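Local coordinates for DPS Protein (Brevibacillus brevis, PDB 1N1Q) that probably protects DNA during starvation, condensing the chromosome and oxidising ferrous iron with hydrogen peroxide for storage as ferric mineral inside a hollow dodecamer, at residues 15-27 and 99-111. Sequence-based numbering, arbitrary orientation.
Sequences RQVANWVVLYVKL and SVVNDFVDLVGEL
Arg15 lays one face of its guanidinium against Glu110 where segments 15-27 and 99-111, on antiparallel helices 4-33 and 93-120 of the ferritin-like four-helix bundle, run side by side, the segment axes 11.8 Å apart at closest approach and at 168°. Glu110 OE2 sits above that plane, 3.5 Å from Arg15 NH2, a salt bridge of charges without a directed N-H; the same oxygen is hydrogen-bonded to Ser83. Gln16, its chain bent at chi2 (-45°), brings NE2 across to Glu110 OE1 (3.1 Å) along a nearly straight N-H, reaching the oxygen on its anti side. Asn19 ND2 gives a nearly straight N-H to Gln16 OE1, though from above that carbonyl's plane, and adds a weak bond to Glu110 OE1, while its OD1 takes the backbone N-H groups of Ser83 and Ile84. A leucine in place of Gln16 would probably cost Glu110 OE1 its straight N-H bond and leave Asn19 ND2 without its amide acceptor. Leu107 is the knob here, seated among Gln16, Asn19, Trp20 and Leu23: CD2 slides along the two amides, and CD1 meets the six-membered side of the indole obliquely, 3.7 Å from Trp20 CZ2. Trp20 CH2 also meets Phe104 CE2, and Leu23 CD1 closes on Leu107 CD1 at 3.6 Å. Lys26, fully extended with CG anti to the backbone N (chi1 -167°), reaches across to Asp103, and one water joins its ammonium to Ser99 OG and Asp103 OD1. The salt bridge itself, Lys26 NZ to Asp103 OD2, uses the syn lone pair at 2.6 Å.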
loop_
_atom_site.group_PDB
_atom_site.type_symbol
_atom_site.label_atom_id
_atom_site.label_comp_id
_atom_site.label_asym_id
_atom_site.label_seq_id
_atom_site.Cartn_x
_atom_site.Cartn_y
_atom_site.Cartn_z
ATOM N N ARG A 15 19.315 0.236 26.974
ATOM C CA ARG A 15 20.664 -0.218 26.660
ATOM C C ARG A 15 20.541 -1.351 25.642
ATOM O O ARG A 15 21.335 -1.459 24.712
ATOM C CB ARG A 15 21.336 -0.733 27.925
ATOM C CG ARG A 15 22.832 -0.509 27.980
ATOM C CD ARG A 15 23.612 -1.580 27.248
ATOM N NE ARG A 15 24.910 -1.777 27.888
ATOM C CZ ARG A 15 25.057 -2.174 29.150
ATOM N NH1 ARG A 15 23.987 -2.419 29.901
ATOM N NH2 ARG A 15 26.270 -2.312 29.671
ATOM N N GLN A 16 19.532 -2.195 25.826
ATOM C CA GLN A 16 19.313 -3.308 24.918
ATOM C C GLN A 16 18.645 -2.841 23.631
ATOM O O GLN A 16 18.826 -3.438 22.572
ATOM C CB GLN A 16 18.488 -4.396 25.605
ATOM C CG GLN A 16 19.189 -4.996 26.814
ATOM C CD GLN A 16 20.652 -5.317 26.537
ATOM O OE1 GLN A 16 20.980 -5.950 25.531
ATOM N NE2 GLN A 16 21.539 -4.880 27.428
ATOM N N VAL A 17 17.862 -1.773 23.726
ATOM C CA VAL A 17 17.226 -1.209 22.543
ATOM C C VAL A 17 18.376 -0.747 21.657
ATOM O O VAL A 17 18.393 -1.014 20.460
ATOM C CB VAL A 17 16.337 0.019 22.885
ATOM C CG1 VAL A 17 15.977 0.773 21.606
ATOM C CG2 VAL A 17 15.057 -0.433 23.588
ATOM N N ALA A 18 19.353 -0.078 22.269
ATOM C CA ALA A 18 20.507 0.422 21.533
ATOM C C ALA A 18 21.306 -0.734 20.934
ATOM O O ALA A 18 21.729 -0.671 19.776
ATOM C CB ALA A 18 21.396 1.255 22.456
ATOM N N ASN A 19 21.508 -1.790 21.725
ATOM C CA ASN A 19 22.261 -2.950 21.257
ATOM C C ASN A 19 21.609 -3.597 20.047
ATOM O O ASN A 19 22.286 -3.912 19.068
ATOM C CB ASN A 19 22.405 -3.997 22.366
ATOM C CG ASN A 19 23.521 -3.672 23.333
ATOM O OD1 ASN A 19 24.466 -2.975 22.981
ATOM N ND2 ASN A 19 23.430 -4.194 24.551
ATOM N N TRP A 20 20.297 -3.801 20.113
ATOM C CA TRP A 20 19.586 -4.428 19.012
ATOM C C TRP A 20 19.440 -3.546 17.786
ATOM O O TRP A 20 19.307 -4.053 16.667
ATOM C CB TRP A 20 18.229 -4.953 19.489
ATOM C CG TRP A 20 18.390 -6.218 20.270
ATOM C CD1 TRP A 20 18.294 -6.374 21.625
ATOM C CD2 TRP A 20 18.788 -7.490 19.747
ATOM N NE1 TRP A 20 18.616 -7.665 21.979
ATOM C CE2 TRP A 20 18.925 -8.371 20.846
ATOM C CE3 TRP A 20 19.049 -7.970 18.455
ATOM C CZ2 TRP A 20 19.311 -9.704 20.693
ATOM C CZ3 TRP A 20 19.434 -9.298 18.301
ATOM C CH2 TRP A 20 19.563 -10.149 19.415
ATOM N N VAL A 21 19.461 -2.233 17.982
ATOM C CA VAL A 21 19.385 -1.319 16.843
ATOM C C VAL A 21 20.714 -1.459 16.104
ATOM O O VAL A 21 20.759 -1.476 14.880
ATOM C CB VAL A 21 19.186 0.148 17.296
ATOM C CG1 VAL A 21 19.189 1.089 16.084
ATOM C CG2 VAL A 21 17.886 0.276 18.035
ATOM N N VAL A 22 21.798 -1.575 16.862
ATOM C CA VAL A 22 23.119 -1.760 16.264
ATOM C C VAL A 22 23.170 -3.126 15.565
ATOM O O VAL A 22 23.602 -3.232 14.412
ATOM C CB VAL A 22 24.244 -1.704 17.339
ATOM C CG1 VAL A 22 25.551 -2.258 16.767
ATOM C CG2 VAL A 22 24.446 -0.268 17.808
ATOM N N LEU A 23 22.710 -4.165 16.258
ATOM C CA LEU A 23 22.710 -5.512 15.697
ATOM C C LEU A 23 21.841 -5.667 14.452
ATOM O O LEU A 23 22.167 -6.457 13.568
ATOM C CB LEU A 23 22.285 -6.534 16.757
ATOM C CG LEU A 23 23.410 -6.938 17.719
ATOM C CD1 LEU A 23 22.847 -7.696 18.908
ATOM C CD2 LEU A 23 24.430 -7.782 16.967
ATOM N N TYR A 24 20.742 -4.919 14.369
ATOM C CA TYR A 24 19.880 -5.016 13.196
ATOM C C TYR A 24 20.717 -4.711 11.957
ATOM O O TYR A 24 20.608 -5.387 10.933
ATOM C CB TYR A 24 18.720 -4.023 13.296
ATOM C CG TYR A 24 17.815 -4.016 12.078
ATOM C CD1 TYR A 24 16.903 -5.051 11.847
ATOM C CD2 TYR A 24 17.872 -2.973 11.158
ATOM C CE1 TYR A 24 16.070 -5.041 10.727
ATOM C CE2 TYR A 24 17.047 -2.955 10.037
ATOM C CZ TYR A 24 16.148 -3.987 9.829
ATOM O OH TYR A 24 15.321 -3.954 8.727
ATOM N N VAL A 25 21.562 -3.692 12.056
ATOM C CA VAL A 25 22.405 -3.319 10.925
ATOM C C VAL A 25 23.640 -4.208 10.798
ATOM O O VAL A 25 24.094 -4.498 9.694
ATOM C CB VAL A 25 22.825 -1.835 11.019
ATOM C CG1 VAL A 25 23.986 -1.534 10.058
ATOM C CG2 VAL A 25 21.644 -0.953 10.672
ATOM N N LYS A 26 24.166 -4.668 11.927
ATOM C CA LYS A 26 25.345 -5.527 11.910
ATOM C C LYS A 26 25.016 -6.863 11.247
ATOM O O LYS A 26 25.799 -7.390 10.452
ATOM C CB LYS A 26 25.851 -5.755 13.338
ATOM C CG LYS A 26 27.253 -6.370 13.422
ATOM C CD LYS A 26 27.730 -6.440 14.879
ATOM C CE LYS A 26 29.182 -6.890 14.992
ATOM N NZ LYS A 26 29.645 -6.854 16.415
ATOM N N LEU A 27 23.849 -7.404 11.574
ATOM C CA LEU A 27 23.408 -8.669 11.006
ATOM C C LEU A 27 23.128 -8.519 9.509
ATOM O O LEU A 27 23.319 -9.458 8.730
ATOM C CB LEU A 27 22.176 -9.165 11.757
ATOM C CG LEU A 27 22.522 -9.571 13.197
ATOM C CD1 LEU A 27 21.259 -9.730 14.022
ATOM C CD2 LEU A 27 23.329 -10.879 13.178
ATOM N N SER A 99 31.744 -13.663 15.571
ATOM C CA SER A 99 31.388 -12.341 16.080
ATOM C C SER A 99 29.982 -12.347 16.705
ATOM O O SER A 99 29.741 -11.722 17.741
ATOM C CB SER A 99 31.454 -11.312 14.951
ATOM O OG SER A 99 30.939 -10.064 15.371
ATOM N N VAL A 100 29.054 -13.051 16.069
ATOM C CA VAL A 100 27.696 -13.128 16.598
ATOM C C VAL A 100 27.730 -13.898 17.907
ATOM O O VAL A 100 27.019 -13.561 18.852
ATOM C CB VAL A 100 26.739 -13.831 15.620
ATOM C CG1 VAL A 100 25.361 -13.969 16.247
ATOM C CG2 VAL A 100 26.657 -13.033 14.323
ATOM N N VAL A 101 28.564 -14.932 17.965
ATOM C CA VAL A 101 28.690 -15.714 19.190
ATOM C C VAL A 101 29.186 -14.799 20.312
ATOM O O VAL A 101 28.621 -14.800 21.404
ATOM C CB VAL A 101 29.679 -16.889 19.019
ATOM C CG1 VAL A 101 30.032 -17.484 20.383
ATOM C CG2 VAL A 101 29.056 -17.963 18.130
ATOM N N ASN A 102 30.223 -14.011 20.029
ATOM C CA ASN A 102 30.771 -13.093 21.023
ATOM C C ASN A 102 29.720 -12.085 21.483
ATOM O O ASN A 102 29.557 -11.853 22.676
ATOM C CB ASN A 102 31.978 -12.327 20.472
ATOM C CG ASN A 102 33.176 -13.220 20.231
ATOM O OD1 ASN A 102 33.291 -14.296 20.819
ATOM N ND2 ASN A 102 34.082 -12.772 19.370
ATOM N N ASP A 103 29.011 -11.485 20.532
ATOM C CA ASP A 103 27.987 -10.500 20.864
ATOM C C ASP A 103 26.855 -11.106 21.692
ATOM O O ASP A 103 26.453 -10.546 22.719
ATOM C CB ASP A 103 27.420 -9.873 19.585
ATOM C CG ASP A 103 28.429 -8.980 18.879
ATOM O OD1 ASP A 103 29.490 -8.697 19.467
ATOM O OD2 ASP A 103 28.152 -8.562 17.744
ATOM N N PHE A 104 26.332 -12.243 21.244
ATOM C CA PHE A 104 25.248 -12.892 21.978
ATOM C C PHE A 104 25.693 -13.285 23.384
ATOM O O PHE A 104 24.924 -13.188 24.338
ATOM C CB PHE A 104 24.750 -14.125 21.223
ATOM C CG PHE A 104 23.850 -13.810 20.051
ATOM C CD1 PHE A 104 23.212 -14.838 19.355
ATOM C CD2 PHE A 104 23.625 -12.494 19.651
ATOM C CE1 PHE A 104 22.367 -14.559 18.280
ATOM C CE2 PHE A 104 22.780 -12.209 18.575
ATOM C CZ PHE A 104 22.152 -13.233 17.892
ATOM N N VAL A 105 26.936 -13.726 23.514
ATOM C CA VAL A 105 27.454 -14.104 24.822
ATOM C C VAL A 105 27.496 -12.869 25.724
ATOM O O VAL A 105 27.144 -12.942 26.900
ATOM C CB VAL A 105 28.870 -14.725 24.715
ATOM C CG1 VAL A 105 29.451 -14.969 26.109
ATOM C CG2 VAL A 105 28.797 -16.034 23.957
ATOM N N ASP A 106 27.912 -11.737 25.161
ATOM C CA ASP A 106 27.978 -10.495 25.915
ATOM C C ASP A 106 26.561 -10.096 26.354
ATOM O O ASP A 106 26.333 -9.754 27.517
ATOM C CB ASP A 106 28.607 -9.403 25.047
ATOM C CG ASP A 106 28.997 -8.171 25.847
ATOM O OD1 ASP A 106 29.359 -8.330 27.027
ATOM O OD2 ASP A 106 28.965 -7.064 25.276
ATOM N N LEU A 107 25.609 -10.166 25.429
ATOM C CA LEU A 107 24.225 -9.826 25.733
ATOM C C LEU A 107 23.625 -10.719 26.812
ATOM O O LEU A 107 22.858 -10.255 27.655
ATOM C CB LEU A 107 23.357 -9.902 24.474
ATOM C CG LEU A 107 23.693 -8.923 23.346
ATOM C CD1 LEU A 107 22.604 -8.993 22.287
ATOM C CD2 LEU A 107 23.809 -7.503 23.899
ATOM N N VAL A 108 23.957 -12.006 26.790
ATOM C CA VAL A 108 23.433 -12.922 27.806
ATOM C C VAL A 108 23.865 -12.430 29.185
ATOM O O VAL A 108 23.073 -12.415 30.126
ATOM C CB VAL A 108 23.947 -14.367 27.592
ATOM C CG1 VAL A 108 23.745 -15.200 28.864
ATOM C CG2 VAL A 108 23.186 -15.017 26.442
ATOM N N GLY A 109 25.123 -12.016 29.288
ATOM C CA GLY A 109 25.632 -11.512 30.550
ATOM C C GLY A 109 24.914 -10.240 30.965
ATOM O O GLY A 109 24.554 -10.076 32.133
ATOM N N GLU A 110 24.704 -9.335 30.013
ATOM C CA GLU A 110 24.020 -8.082 30.307
ATOM C C GLU A 110 22.559 -8.332 30.652
ATOM O O GLU A 110 21.993 -7.655 31.513
ATOM C CB GLU A 110 24.117 -7.119 29.116
ATOM C CG GLU A 110 25.541 -6.682 28.787
ATOM C CD GLU A 110 25.601 -5.585 27.736
ATOM O OE1 GLU A 110 24.562 -5.282 27.112
ATOM O OE2 GLU A 110 26.697 -5.028 27.524
ATOM N N LEU A 111 21.947 -9.305 29.984
ATOM C CA LEU A 111 20.545 -9.614 30.243
ATOM C C LEU A 111 20.364 -10.144 31.663
ATOM O O LEU A 111 19.374 -9.838 32.328
ATOM C CB LEU A 111 20.022 -10.615 29.207
ATOM C CG LEU A 111 19.743 -9.992 27.822
ATOM C CD1 LEU A 111 19.484 -11.092 26.797
ATOM C CD2 LEU A 111 18.551 -9.037 27.918
HETATM O O HOH W 1 31.524 -9.109 17.590
#